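Side-chain contacts in aspartate-semialdehyde dehydrogenase 2 (Vibrio cholerae, PDB 2R00), which catalyses the NADPH-dependent reductive dephosphorylation of L-aspartyl-4-phosphate to L-aspartate-semialdehyde, an early step toward lysine, methionine and threonine: residues S97-R100 with D104-L107; C131-M136 with V217-K222; G13-T18 with L70-G75; N57-D62 with A79-I84; T156-S161 with T210-K215. All coordinates share one frame; numbering follows the deposited sequence.

Interaction 1: S97-R100 with D104-L107; sequences SHFR and DIPL
Phe99 stands across from Ile105 (CA to CA 6.9 Å) and Arg100 across from Leu107 (5.8 Å), where a type I beta turn, Ser97 to Arg100, meets an extended run of the same loop between strands 91-94 and 125-127. The contact is wholly apolar and splits into two pairs. In the first, the CD1 methyl of Ile105 approaches the Phe99 ring obliquely, within 3.4 Å of Phe99 CD1. It also touches the root of the ring, 3.8 Å from Phe99 CB. One face of this ring is covered by His98 CD2, and Ala82 of helix 75-87 packs against the side chain. In the second pair, Leu107 CD1 lies against the aliphatic stem of Arg100, 3.8 Å from Arg100 CG. Because that stem is extended from CG to NE (chi2 -175°, chi3 -177°), the methyl supports its base while the guanidinium is carried beyond. There Arg100 NE donates to Asn128 O, and NH1 has a long, weak ion pair with Glu219. Ser97 CA sits over one guanidinium face. Arg100 is a predicted phosphate-binding residue, its side chain about 8 Å from that of the catalytic Cys131 at the nearest atoms. The chemistry is therefore divided along one side chain: an apolar contact lines the stem, and polar partners hold the charged end, consistent with a preset anion site.

Interaction 2: C131-M136 with V217-K222; sequences CSTIQM and VWETQK
The active-site helix 131-147, which starts at the acyl-thioester nucleophile Cys131, packs through Thr133 and Met136 against Glu219 and Thr220 of helix 211-223. The axes of the two short helical segments pass 10.1 Å apart at a signed crossing angle of -41°. Thr133 OG1 donates to Glu219 OE1 over 3.1 Å, approaching from above the carboxylate plane, 67° out of it. The Thr133 hydroxyl is anti to its carbonyl carbon, which turns the CG2 methyl toward the second helix, 3.9 Å from Glu219 CB. Glu219 OE1 also accepts from Asn130 N, just ahead of the active-site helix, so this one buried oxygen, with two donors, ties helix 211-223 to the start of the active-site helix. One turn further on, Met136 bends at its last torsion (chi3 71°) and brings CE to 3.3 Å from Thr220 OG1, with the two side chains at about a right angle. That hydroxyl bonds to Met216 O in its own helix. On the side of the sheet, Met136 and Thr220 both touch Ile152 of strand 149-159. Thr220 also touches Val231 of strand 230-238, Met136 touches Glu246 of strand 244-252, and Val217 packs on Ile301 of the second subunit.

Interaction 3: G13-T18 with L70-G75; sequences GAVGET and LFSAGG
Val15 presses its branch point onto the hydroxyl of Ser72: Val15 CB lies 3.3 Å and Val15 CG1 3.4 Å from Ser72 OG, while CG2 stands further off. Ser72 OG is anti to its own backbone N (chi1 -167°), a setting that directs it across at Val15 of helix 14-25. The same oxygen bonds to Asn95 ND2, so it meets the valine with an amide already attached. Beside this pair a water links the two backbones, accepting from Gly16 N over 2.9 Å and donating to Ser72 O over 2.7 Å. Its place, between the glycine-rich turn and the end of strand 68-71, resembles that of the conserved water of Rossmann dinucleotide-binding domains. Gly13 and Gly16 are the last two glycines of a GxxGxxG fingerprint here, Gly13 is the N-cap of helix 14-25, and Gly13, Ala14 and Val15 are predicted NADP(+) contacts. Gly16 is the residue nearest Ser72 by backbone, CA to CA 5.9 Å. Further out, Ala14 O takes two donors, Thr18 N and Thr18 OG1, the hydroxyl at 2.6 Å; they reach it from opposite faces of the carbonyl plane. Arg317 of helix 316-335 covers Ala14, Val15 and Thr18. On the strand side, Leu70 leans on Met19 and Leu23 of helix 14-25, and backbone bonds join Ser72 to Phe9.

Interaction 4: N57-D62 with A79-I84; sequences NVEEFD and AKWAPI
The Trp81 indole is sandwiched: Val58 CG2 sits over the centre of one face, Lys80 CG over the rim of the opposite face, and the Glu59 carboxylate at the edge, near the ring plane. The valine methyl makes a CH-pi contact, 4.0 Å from the centroid of the six-membered ring and 15° off its normal. Its twin CG1, lodged between the backbone N and the carbonyl carbon of Val58, stands above the rim near the CE2-NE1 bond, 4.0 Å from Trp81 NE1. At the benzo edge Glu59 OE1 approaches Trp81 CZ2 to 3.6 Å, and the carboxylate is turned 80° against the ring. The glutamate chain reaches that edge by folding at its second torsion (chi2 -80°). Its oxygens thus face ring C-H groups, whose slight positive charge should suit them. Glu59 OE2 and Lys80 NZ are 4.5 Å apart, longer than a salt bridge, but their opposite charges probably still attract. An Asx turn shapes the loop that presents Val58 and Glu59: Asn57 OD1 accepts from Glu59 N at 3.0 Å, the donor standing above the amide carbonyl plane. The contact lies where the loop leaving strand 51-57 meets helix 75-87 in the nucleotide-binding domain. Trp81 also meets Phe71 of strand 68-71 and Phe9 of strand 4-9, while a backbone hydrogen bond joins Val58 to Ala37 at the end of strand 30-37, so the indole lies between helix 75-87 and the sheet.

Interaction 5: T156-S161 with T210-K215; sequences TYQSVS and TKEEMK
Gln158, a predicted substrate ligand on strand 149-159, reaches across the active-site region to Glu212 in the first turn of helix 211-223, which opens with a capping box. From CB, which points toward the helix, the chain turns into CG, placed in the tight slot between the backbone N and the carbonyl carbon (chi1 59°), and then runs extended. CD comes within 4.0 Å of Glu212 OE1. At the tip the two amide branches part company. OE1 takes a weak hydrogen bond from Arg237 NH2, another predicted substrate ligand. NE2 donates to Glu212 OE1 at 2.9 Å, a bent bond with an N-H...acceptor angle of 139°. It uses the syn side of the carboxylate, and the acceptor lies close to the amide plane. Glu212 comes from the opposite direction, its own chain extended, and the amide and carboxylate planes are 37° apart. With a partner at each branch, though the one to Arg237 is weak, the amide is probably oriented, its oxygen toward the arginine and its nitrogen toward the acid. The glutamate, in turn, is carried by the capped helix start. Thr210 OG1 accepts from Glu213 N at 3.1 Å, and Glu213 OE1 accepts from Thr210 N at 2.9 Å, closing the box in both directions. Lys215, one turn on, is a predicted phosphate ligand. Glu213 OE1 also receives a salt bridge from Arg296 NH2 of the second subunit.

How the interactions relate
Along the chain, interactions 3 and 4 come first, their segments alternating, followed by interaction 1; interaction 2 then opens and encloses interaction 5. The first three belong to the nucleotide-binding domain. Interactions 3 and 4, centres about 14 Å apart, meet through strand 68-71 and helix 75-87, whose Ala79 and Ala82 also touch interaction 1. Interactions 2 and 5 share helix 211-223, with centres about 12 Å apart. Interaction 1 reaches the domain junction: Arg100 O hydrogen-bonds to Lys222 NZ of interaction 2, and its guanidinium lies near Lys215 of interaction 5. The catalytic cysteine and the predicted phosphate and substrate ligands thus gather at the domain junction, while interaction 4 lies far out, its centre about 30 Å from that of interaction 5.

Interaction 1: S97-R100 with D104-L107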
# COMPACT_ATOMS: atom_id res chain seq x y z
N SER A 97 -14.05 2.43 -20.01
CA SER A 97 -14.79 3.18 -18.98
C SER A 97 -16.07 3.81 -19.52
O SER A 97 -16.93 4.24 -18.74
CB SER A 97 -13.91 4.27 -18.37
OG SER A 97 -13.47 5.14 -19.39
N HIS A 98 -16.23 3.86 -20.85
CA HIS A 98 -17.29 4.71 -21.42
C HIS A 98 -18.70 4.46 -20.88
O HIS A 98 -19.37 5.43 -20.48
CB HIS A 98 -17.30 4.75 -22.96
CG HIS A 98 -18.31 5.72 -23.50
ND1 HIS A 98 -18.14 7.09 -23.43
CD2 HIS A 98 -19.52 5.53 -24.07
CE1 HIS A 98 -19.21 7.70 -23.92
NE2 HIS A 98 -20.06 6.77 -24.32
N PHE A 99 -19.15 3.21 -20.85
CA PHE A 99 -20.55 2.90 -20.44
C PHE A 99 -20.72 2.41 -19.01
O PHE A 99 -21.84 2.06 -18.61
CB PHE A 99 -21.18 1.87 -21.38
CG PHE A 99 -21.34 2.35 -22.78
CD1 PHE A 99 -22.37 3.22 -23.12
CD2 PHE A 99 -20.48 1.90 -23.77
CE1 PHE A 99 -22.51 3.67 -24.43
CE2 PHE A 99 -20.63 2.32 -25.09
CZ PHE A 99 -21.64 3.21 -25.42
N ARG A 100 -19.64 2.38 -18.23
CA ARG A 100 -19.70 1.80 -16.88
C ARG A 100 -20.66 2.52 -15.93
O ARG A 100 -21.17 1.90 -15.01
CB ARG A 100 -18.31 1.76 -16.23
CG ARG A 100 -17.28 0.89 -16.95
CD ARG A 100 -15.98 0.81 -16.17
NE ARG A 100 -15.00 0.03 -16.91
CZ ARG A 100 -13.69 0.29 -16.95
NH1 ARG A 100 -13.19 1.31 -16.27
NH2 ARG A 100 -12.89 -0.48 -17.67
N ASP A 104 -28.69 2.91 -17.03
CA ASP A 104 -29.43 1.85 -17.71
C ASP A 104 -28.58 0.67 -18.20
O ASP A 104 -29.11 -0.28 -18.78
CB ASP A 104 -30.22 2.45 -18.87
CG ASP A 104 -29.37 3.39 -19.79
OD1 ASP A 104 -28.33 3.96 -19.36
OD2 ASP A 104 -29.81 3.58 -20.94
N ILE A 105 -27.27 0.72 -17.95
CA ILE A 105 -26.35 -0.31 -18.47
C ILE A 105 -25.74 -1.07 -17.31
O ILE A 105 -25.16 -0.45 -16.41
CB ILE A 105 -25.27 0.32 -19.40
CG1 ILE A 105 -25.93 0.90 -20.66
CG2 ILE A 105 -24.15 -0.72 -19.74
CD1 ILE A 105 -25.01 1.65 -21.64
N PRO A 106 -25.88 -2.42 -17.30
CA PRO A 106 -25.31 -3.22 -16.22
C PRO A 106 -23.78 -3.23 -16.25
O PRO A 106 -23.17 -3.26 -17.32
CB PRO A 106 -25.84 -4.63 -16.52
CG PRO A 106 -26.05 -4.65 -18.00
CD PRO A 106 -26.57 -3.26 -18.30
N LEU A 107 -23.18 -3.20 -15.06
CA LEU A 107 -21.72 -3.30 -14.89
C LEU A 107 -21.43 -4.58 -14.13
O LEU A 107 -21.75 -4.69 -12.96
CB LEU A 107 -21.21 -2.10 -14.09
CG LEU A 107 -19.73 -2.04 -13.68
CD1 LEU A 107 -18.86 -1.89 -14.94
CD2 LEU A 107 -19.47 -0.89 -12.70

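Interaction 2: C131-M136 with V217-K222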
# COMPACT_ATOMS: atom_id res chain seq x y z
N CYS A 131 -10.18 -3.59 -14.00
CA CYS A 131 -9.54 -4.77 -13.37
C CYS A 131 -9.33 -4.60 -11.87
O CYS A 131 -9.50 -5.55 -11.12
CB CYS A 131 -8.22 -5.17 -14.06
SG CYS A 131 -7.59 -6.88 -13.63
N SER A 132 -8.99 -3.38 -11.45
CA SER A 132 -8.91 -3.04 -10.02
C SER A 132 -10.20 -3.37 -9.27
O SER A 132 -10.16 -3.95 -8.18
CB SER A 132 -8.63 -1.55 -9.84
OG SER A 132 -7.24 -1.29 -9.87
N THR A 133 -11.34 -2.99 -9.85
CA THR A 133 -12.65 -3.22 -9.25
C THR A 133 -13.04 -4.70 -9.32
O THR A 133 -13.58 -5.24 -8.36
CB THR A 133 -13.75 -2.39 -9.95
OG1 THR A 133 -13.33 -1.02 -10.04
CG2 THR A 133 -15.06 -2.47 -9.18
N ILE A 134 -12.77 -5.33 -10.45
CA ILE A 134 -12.96 -6.78 -10.60
C ILE A 134 -12.22 -7.55 -9.49
O ILE A 134 -12.83 -8.30 -8.73
CB ILE A 134 -12.52 -7.29 -11.99
CG1 ILE A 134 -13.36 -6.64 -13.10
CG2 ILE A 134 -12.61 -8.84 -12.06
CD1 ILE A 134 -12.81 -6.87 -14.51
N GLN A 135 -10.91 -7.33 -9.39
CA GLN A 135 -10.05 -7.97 -8.39
C GLN A 135 -10.64 -7.86 -6.98
O GLN A 135 -10.79 -8.86 -6.28
CB GLN A 135 -8.70 -7.25 -8.34
CG GLN A 135 -7.57 -7.79 -9.21
CD GLN A 135 -6.35 -6.87 -9.17
OE1 GLN A 135 -6.00 -6.26 -10.19
NE2 GLN A 135 -5.71 -6.73 -7.99
N MET A 136 -10.96 -6.63 -6.58
CA MET A 136 -11.42 -6.35 -5.22
C MET A 136 -12.78 -6.99 -4.94
O MET A 136 -13.00 -7.56 -3.86
CB MET A 136 -11.48 -4.83 -4.97
CG MET A 136 -11.91 -4.45 -3.55
SD MET A 136 -11.93 -2.68 -3.20
CE MET A 136 -13.35 -2.12 -4.14
N VAL A 217 -15.19 4.16 -6.53
CA VAL A 217 -16.32 4.24 -5.62
C VAL A 217 -17.61 3.90 -6.35
O VAL A 217 -18.38 3.06 -5.91
CB VAL A 217 -16.47 5.67 -5.02
CG1 VAL A 217 -17.73 5.75 -4.16
CG2 VAL A 217 -15.24 6.06 -4.21
N TRP A 218 -17.82 4.56 -7.49
CA TRP A 218 -19.07 4.42 -8.24
C TRP A 218 -19.22 3.03 -8.84
O TRP A 218 -20.33 2.46 -8.81
CB TRP A 218 -19.16 5.51 -9.32
CG TRP A 218 -19.16 6.91 -8.75
CD1 TRP A 218 -19.72 7.32 -7.56
CD2 TRP A 218 -18.62 8.09 -9.36
NE1 TRP A 218 -19.52 8.68 -7.38
CE2 TRP A 218 -18.87 9.17 -8.48
CE3 TRP A 218 -17.95 8.34 -10.57
CZ2 TRP A 218 -18.46 10.48 -8.76
CZ3 TRP A 218 -17.54 9.65 -10.85
CH2 TRP A 218 -17.79 10.70 -9.95
N GLU A 219 -18.13 2.47 -9.36
CA GLU A 219 -18.14 1.08 -9.82
C GLU A 219 -18.47 0.09 -8.70
O GLU A 219 -19.28 -0.80 -8.88
CB GLU A 219 -16.82 0.71 -10.50
CG GLU A 219 -16.58 1.44 -11.83
CD GLU A 219 -15.35 0.93 -12.59
OE1 GLU A 219 -15.07 -0.28 -12.55
OE2 GLU A 219 -14.68 1.76 -13.26
N THR A 220 -17.84 0.26 -7.54
CA THR A 220 -18.02 -0.63 -6.39
C THR A 220 -19.46 -0.64 -5.85
O THR A 220 -20.04 -1.70 -5.61
CB THR A 220 -17.02 -0.27 -5.26
OG1 THR A 220 -15.69 -0.50 -5.73
CG2 THR A 220 -17.25 -1.10 -4.01
N GLN A 221 -20.02 0.57 -5.70
CA GLN A 221 -21.40 0.74 -5.24
C GLN A 221 -22.43 0.19 -6.23
O GLN A 221 -23.45 -0.37 -5.81
CB GLN A 221 -21.68 2.22 -4.97
CG GLN A 221 -20.95 2.76 -3.74
CD GLN A 221 -21.18 4.25 -3.53
OE1 GLN A 221 -21.54 4.98 -4.47
NE2 GLN A 221 -20.96 4.71 -2.31
N LYS A 222 -22.16 0.37 -7.53
CA LYS A 222 -23.01 -0.18 -8.59
C LYS A 222 -23.02 -1.71 -8.59
O LYS A 222 -24.08 -2.33 -8.61
CB LYS A 222 -22.56 0.33 -9.97
CG LYS A 222 -23.45 -0.09 -11.13
CD LYS A 222 -23.18 0.74 -12.38
CE LYS A 222 -24.21 0.49 -13.50
NZ LYS A 222 -24.04 1.48 -14.64

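Interaction 3: G13-T18 with L70-G75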
# COMPACT_ATOMS: atom_id res chain seq x y z
N GLY A 13 -4.95 -4.90 -30.44
CA GLY A 13 -4.48 -4.44 -29.14
C GLY A 13 -4.23 -5.62 -28.21
O GLY A 13 -4.71 -6.73 -28.45
N ALA A 14 -3.50 -5.36 -27.12
CA ALA A 14 -3.11 -6.40 -26.18
C ALA A 14 -4.29 -7.09 -25.49
O ALA A 14 -4.26 -8.31 -25.29
CB ALA A 14 -2.13 -5.85 -25.16
N VAL A 15 -5.31 -6.32 -25.12
CA VAL A 15 -6.48 -6.93 -24.49
C VAL A 15 -7.28 -7.73 -25.52
O VAL A 15 -7.72 -8.84 -25.24
CB VAL A 15 -7.40 -5.93 -23.77
CG1 VAL A 15 -8.56 -6.66 -23.12
CG2 VAL A 15 -6.62 -5.13 -22.73
N GLY A 16 -7.46 -7.15 -26.71
CA GLY A 16 -8.18 -7.80 -27.81
C GLY A 16 -7.53 -9.13 -28.18
O GLY A 16 -8.23 -10.13 -28.37
N GLU A 17 -6.20 -9.14 -28.24
CA GLU A 17 -5.45 -10.38 -28.53
C GLU A 17 -5.62 -11.38 -27.40
O GLU A 17 -5.75 -12.60 -27.65
CB GLU A 17 -3.96 -10.07 -28.74
CG GLU A 17 -3.65 -9.48 -30.11
CD GLU A 17 -2.17 -9.16 -30.30
OE1 GLU A 17 -1.75 -9.01 -31.47
OE2 GLU A 17 -1.44 -9.05 -29.29
N THR A 18 -5.66 -10.88 -26.17
CA THR A 18 -5.90 -11.74 -25.00
C THR A 18 -7.31 -12.31 -25.02
O THR A 18 -7.51 -13.48 -24.66
CB THR A 18 -5.58 -11.01 -23.67
OG1 THR A 18 -4.27 -10.45 -23.73
CG2 THR A 18 -5.65 -11.97 -22.49
N LEU A 70 -17.10 -8.23 -28.29
CA LEU A 70 -16.25 -7.79 -27.19
C LEU A 70 -15.44 -6.60 -27.68
O LEU A 70 -14.69 -6.72 -28.65
CB LEU A 70 -15.31 -8.93 -26.72
CG LEU A 70 -15.83 -10.36 -26.54
CD1 LEU A 70 -14.69 -11.32 -26.17
CD2 LEU A 70 -16.93 -10.43 -25.49
N PHE A 71 -15.60 -5.46 -27.03
CA PHE A 71 -14.92 -4.22 -27.43
C PHE A 71 -13.76 -3.93 -26.49
O PHE A 71 -13.94 -3.91 -25.26
CB PHE A 71 -15.89 -3.02 -27.36
CG PHE A 71 -16.77 -2.84 -28.58
CD1 PHE A 71 -17.21 -3.92 -29.36
CD2 PHE A 71 -17.23 -1.56 -28.91
CE1 PHE A 71 -18.05 -3.71 -30.47
CE2 PHE A 71 -18.06 -1.34 -30.02
CZ PHE A 71 -18.48 -2.43 -30.79
N SER A 72 -12.58 -3.69 -27.04
CA SER A 72 -11.47 -3.20 -26.23
C SER A 72 -10.51 -2.34 -27.04
O SER A 72 -9.32 -2.63 -27.11
CB SER A 72 -10.72 -4.36 -25.55
OG SER A 72 -9.83 -3.85 -24.55
N ALA A 73 -11.05 -1.28 -27.65
CA ALA A 73 -10.24 -0.36 -28.45
C ALA A 73 -10.28 1.08 -27.93
O ALA A 73 -10.04 2.02 -28.68
CB ALA A 73 -10.68 -0.41 -29.92
N GLY A 74 -10.60 1.26 -26.66
CA GLY A 74 -10.59 2.59 -26.05
C GLY A 74 -11.99 3.18 -26.02
O GLY A 74 -12.83 2.84 -26.85
N GLY A 75 -12.22 4.05 -25.05
CA GLY A 75 -13.55 4.57 -24.75
C GLY A 75 -14.21 5.34 -25.87
O GLY A 75 -15.41 5.19 -26.10
O HOH W 1 -7.32 -4.38 -27.48

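Interaction 4: N57-D62 with A79-I84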
# COMPACT_ATOMS: atom_id res chain seq x y z
N ASN A 57 -11.53 -3.91 -41.47
CA ASN A 57 -11.82 -2.55 -41.08
C ASN A 57 -13.23 -2.46 -40.50
O ASN A 57 -14.20 -2.91 -41.12
CB ASN A 57 -11.66 -1.63 -42.30
CG ASN A 57 -11.78 -0.16 -41.96
OD1 ASN A 57 -12.18 0.22 -40.86
ND2 ASN A 57 -11.45 0.68 -42.94
N VAL A 58 -13.33 -1.91 -39.29
CA VAL A 58 -14.62 -1.72 -38.63
C VAL A 58 -15.60 -0.88 -39.46
O VAL A 58 -16.81 -1.12 -39.44
CB VAL A 58 -14.45 -1.14 -37.17
CG1 VAL A 58 -13.83 0.27 -37.19
CG2 VAL A 58 -15.76 -1.17 -36.42
N GLU A 59 -15.06 0.08 -40.22
CA GLU A 59 -15.85 0.99 -41.06
C GLU A 59 -16.64 0.27 -42.15
O GLU A 59 -17.68 0.78 -42.60
CB GLU A 59 -14.93 2.03 -41.71
CG GLU A 59 -14.19 2.96 -40.74
CD GLU A 59 -15.04 4.11 -40.22
OE1 GLU A 59 -16.20 4.26 -40.66
OE2 GLU A 59 -14.54 4.88 -39.37
N GLU A 60 -16.15 -0.89 -42.57
CA GLU A 60 -16.80 -1.69 -43.62
C GLU A 60 -17.62 -2.88 -43.07
O GLU A 60 -18.31 -3.56 -43.83
CB GLU A 60 -15.77 -2.18 -44.65
CG GLU A 60 -14.91 -1.08 -45.29
CD GLU A 60 -13.85 -1.62 -46.25
OE1 GLU A 60 -13.28 -2.71 -45.99
OE2 GLU A 60 -13.57 -0.95 -47.28
N PHE A 61 -17.56 -3.11 -41.76
CA PHE A 61 -18.14 -4.31 -41.17
C PHE A 61 -19.67 -4.30 -41.11
O PHE A 61 -20.28 -3.30 -40.73
CB PHE A 61 -17.54 -4.56 -39.77
CG PHE A 61 -17.88 -5.91 -39.20
CD1 PHE A 61 -17.42 -7.08 -39.80
CD2 PHE A 61 -18.66 -6.01 -38.04
CE1 PHE A 61 -17.73 -8.33 -39.26
CE2 PHE A 61 -18.97 -7.25 -37.49
CZ PHE A 61 -18.50 -8.42 -38.11
N ASP A 62 -20.27 -5.43 -41.49
CA ASP A 62 -21.70 -5.68 -41.35
C ASP A 62 -21.94 -6.37 -40.00
O ASP A 62 -21.56 -7.52 -39.81
CB ASP A 62 -22.22 -6.54 -42.52
CG ASP A 62 -23.66 -7.01 -42.34
OD1 ASP A 62 -24.39 -6.41 -41.53
OD2 ASP A 62 -24.05 -7.99 -43.01
N ALA A 79 -17.76 4.63 -27.62
CA ALA A 79 -18.78 5.68 -27.67
C ALA A 79 -19.44 5.79 -29.04
O ALA A 79 -20.66 5.91 -29.15
CB ALA A 79 -18.16 7.03 -27.28
N LYS A 80 -18.61 5.77 -30.08
CA LYS A 80 -19.03 5.80 -31.49
C LYS A 80 -19.66 4.48 -31.95
O LYS A 80 -20.80 4.47 -32.43
CB LYS A 80 -17.82 6.15 -32.37
CG LYS A 80 -18.12 6.26 -33.88
CD LYS A 80 -16.99 6.98 -34.61
CE LYS A 80 -17.26 7.07 -36.12
NZ LYS A 80 -16.41 8.11 -36.77
N TRP A 81 -18.92 3.39 -31.77
CA TRP A 81 -19.28 2.10 -32.39
C TRP A 81 -20.25 1.17 -31.65
O TRP A 81 -20.97 0.41 -32.28
CB TRP A 81 -18.01 1.34 -32.80
CG TRP A 81 -17.37 1.96 -33.98
CD1 TRP A 81 -16.23 2.69 -34.00
CD2 TRP A 81 -17.88 1.94 -35.32
NE1 TRP A 81 -15.97 3.11 -35.29
CE2 TRP A 81 -16.96 2.67 -36.12
CE3 TRP A 81 -19.00 1.36 -35.94
CZ2 TRP A 81 -17.14 2.85 -37.50
CZ3 TRP A 81 -19.18 1.55 -37.32
CH2 TRP A 81 -18.25 2.28 -38.08
N ALA A 82 -20.27 1.23 -30.32
CA ALA A 82 -21.17 0.34 -29.57
C ALA A 82 -22.64 0.61 -29.83
O ALA A 82 -23.42 -0.34 -29.93
CB ALA A 82 -20.88 0.35 -28.07
N PRO A 83 -23.06 1.89 -29.89
CA PRO A 83 -24.44 2.14 -30.32
C PRO A 83 -24.80 1.55 -31.69
O PRO A 83 -25.93 1.09 -31.89
CB PRO A 83 -24.53 3.67 -30.35
CG PRO A 83 -23.52 4.12 -29.32
CD PRO A 83 -22.37 3.15 -29.53
N ILE A 84 -23.85 1.59 -32.62
CA ILE A 84 -24.06 1.08 -33.98
C ILE A 84 -24.20 -0.45 -34.01
O ILE A 84 -25.11 -0.99 -34.64
CB ILE A 84 -22.93 1.55 -34.93
CG1 ILE A 84 -22.95 3.09 -35.01
CG2 ILE A 84 -23.08 0.91 -36.31
CD1 ILE A 84 -21.90 3.68 -35.91

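Interaction 5: T156-S161 with T210-K215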
# COMPACT_ATOMS: atom_id res chain seq x y z
N THR A 156 -4.67 1.02 -4.42
CA THR A 156 -4.27 0.28 -5.61
C THR A 156 -2.91 0.76 -6.07
O THR A 156 -2.57 1.93 -5.90
CB THR A 156 -5.28 0.41 -6.80
OG1 THR A 156 -5.26 1.75 -7.32
CG2 THR A 156 -6.70 0.04 -6.37
N TYR A 157 -2.16 -0.14 -6.70
CA TYR A 157 -0.80 0.14 -7.10
C TYR A 157 -0.61 -0.27 -8.55
O TYR A 157 -0.89 -1.41 -8.93
CB TYR A 157 0.19 -0.64 -6.23
CG TYR A 157 0.05 -0.45 -4.74
CD1 TYR A 157 -0.69 -1.34 -3.97
CD2 TYR A 157 0.68 0.61 -4.10
CE1 TYR A 157 -0.80 -1.19 -2.59
CE2 TYR A 157 0.58 0.78 -2.72
CZ TYR A 157 -0.17 -0.13 -1.97
OH TYR A 157 -0.29 0.04 -0.61
N GLN A 158 -0.13 0.67 -9.36
CA GLN A 158 0.21 0.41 -10.75
C GLN A 158 1.38 1.30 -11.15
O GLN A 158 1.64 2.32 -10.51
CB GLN A 158 -1.00 0.67 -11.66
CG GLN A 158 -1.55 2.08 -11.58
CD GLN A 158 -2.92 2.21 -12.24
OE1 GLN A 158 -3.17 1.63 -13.30
NE2 GLN A 158 -3.81 2.97 -11.61
N SER A 159 2.06 0.91 -12.22
CA SER A 159 3.24 1.63 -12.73
C SER A 159 2.90 3.05 -13.13
O SER A 159 1.79 3.31 -13.62
CB SER A 159 3.77 0.91 -13.96
OG SER A 159 2.79 0.96 -14.99
N VAL A 160 3.85 3.97 -12.97
CA VAL A 160 3.67 5.34 -13.46
C VAL A 160 3.63 5.40 -15.00
O VAL A 160 2.94 6.25 -15.56
CB VAL A 160 4.69 6.34 -12.83
CG1 VAL A 160 6.13 5.98 -13.20
CG2 VAL A 160 4.36 7.80 -13.22
N SER A 161 4.32 4.47 -15.65
CA SER A 161 4.51 4.50 -17.12
C SER A 161 3.35 3.93 -17.94
O SER A 161 3.22 4.25 -19.13
CB SER A 161 5.81 3.79 -17.50
OG SER A 161 5.66 2.38 -17.45
N THR A 210 -9.33 11.88 -6.28
CA THR A 210 -9.14 12.06 -7.71
C THR A 210 -10.32 11.52 -8.52
O THR A 210 -11.04 10.63 -8.05
CB THR A 210 -7.88 11.34 -8.20
OG1 THR A 210 -8.06 9.92 -8.08
CG2 THR A 210 -6.65 11.79 -7.38
N LYS A 211 -10.48 12.05 -9.73
CA LYS A 211 -11.59 11.70 -10.62
C LYS A 211 -11.71 10.20 -10.74
O LYS A 211 -12.56 8.93 -10.68
CB LYS A 211 -11.38 12.28 -12.02
N GLU A 212 -10.11 9.05 -11.02
CA GLU A 212 -9.91 7.58 -10.99
C GLU A 212 -10.46 7.02 -9.68
O GLU A 212 -11.15 6.00 -9.70
CB GLU A 212 -8.43 7.25 -11.16
CG GLU A 212 -8.11 5.78 -11.39
CD GLU A 212 -6.61 5.53 -11.50
OE1 GLU A 212 -6.23 4.44 -11.99
OE2 GLU A 212 -5.82 6.41 -11.10
N GLU A 213 -10.18 7.68 -8.57
CA GLU A 213 -10.59 7.17 -7.25
C GLU A 213 -12.10 7.20 -7.12
O GLU A 213 -12.69 6.22 -6.70
CB GLU A 213 -9.91 7.93 -6.10
CG GLU A 213 -8.40 7.64 -5.98
CD GLU A 213 -7.61 8.67 -5.16
OE1 GLU A 213 -8.18 9.68 -4.69
OE2 GLU A 213 -6.41 8.43 -4.96
N MET A 214 -12.74 8.31 -7.49
CA MET A 214 -14.20 8.40 -7.45
C MET A 214 -14.84 7.36 -8.36
O MET A 214 -15.90 6.81 -8.04
CB MET A 214 -14.67 9.82 -7.84
CG MET A 214 -14.49 10.86 -6.73
SD MET A 214 -14.94 10.31 -5.06
CE MET A 214 -16.67 9.79 -5.19
N LYS A 215 -14.21 7.08 -9.49
CA LYS A 215 -14.74 6.09 -10.42
C LYS A 215 -14.80 4.70 -9.80
O LYS A 215 -15.76 3.97 -10.02
CB LYS A 215 -13.96 6.08 -11.73
CG LYS A 215 -14.43 7.15 -12.70
CD LYS A 215 -13.40 7.53 -13.75
CE LYS A 215 -12.48 6.38 -14.11
NZ LYS A 215 -13.12 5.37 -14.98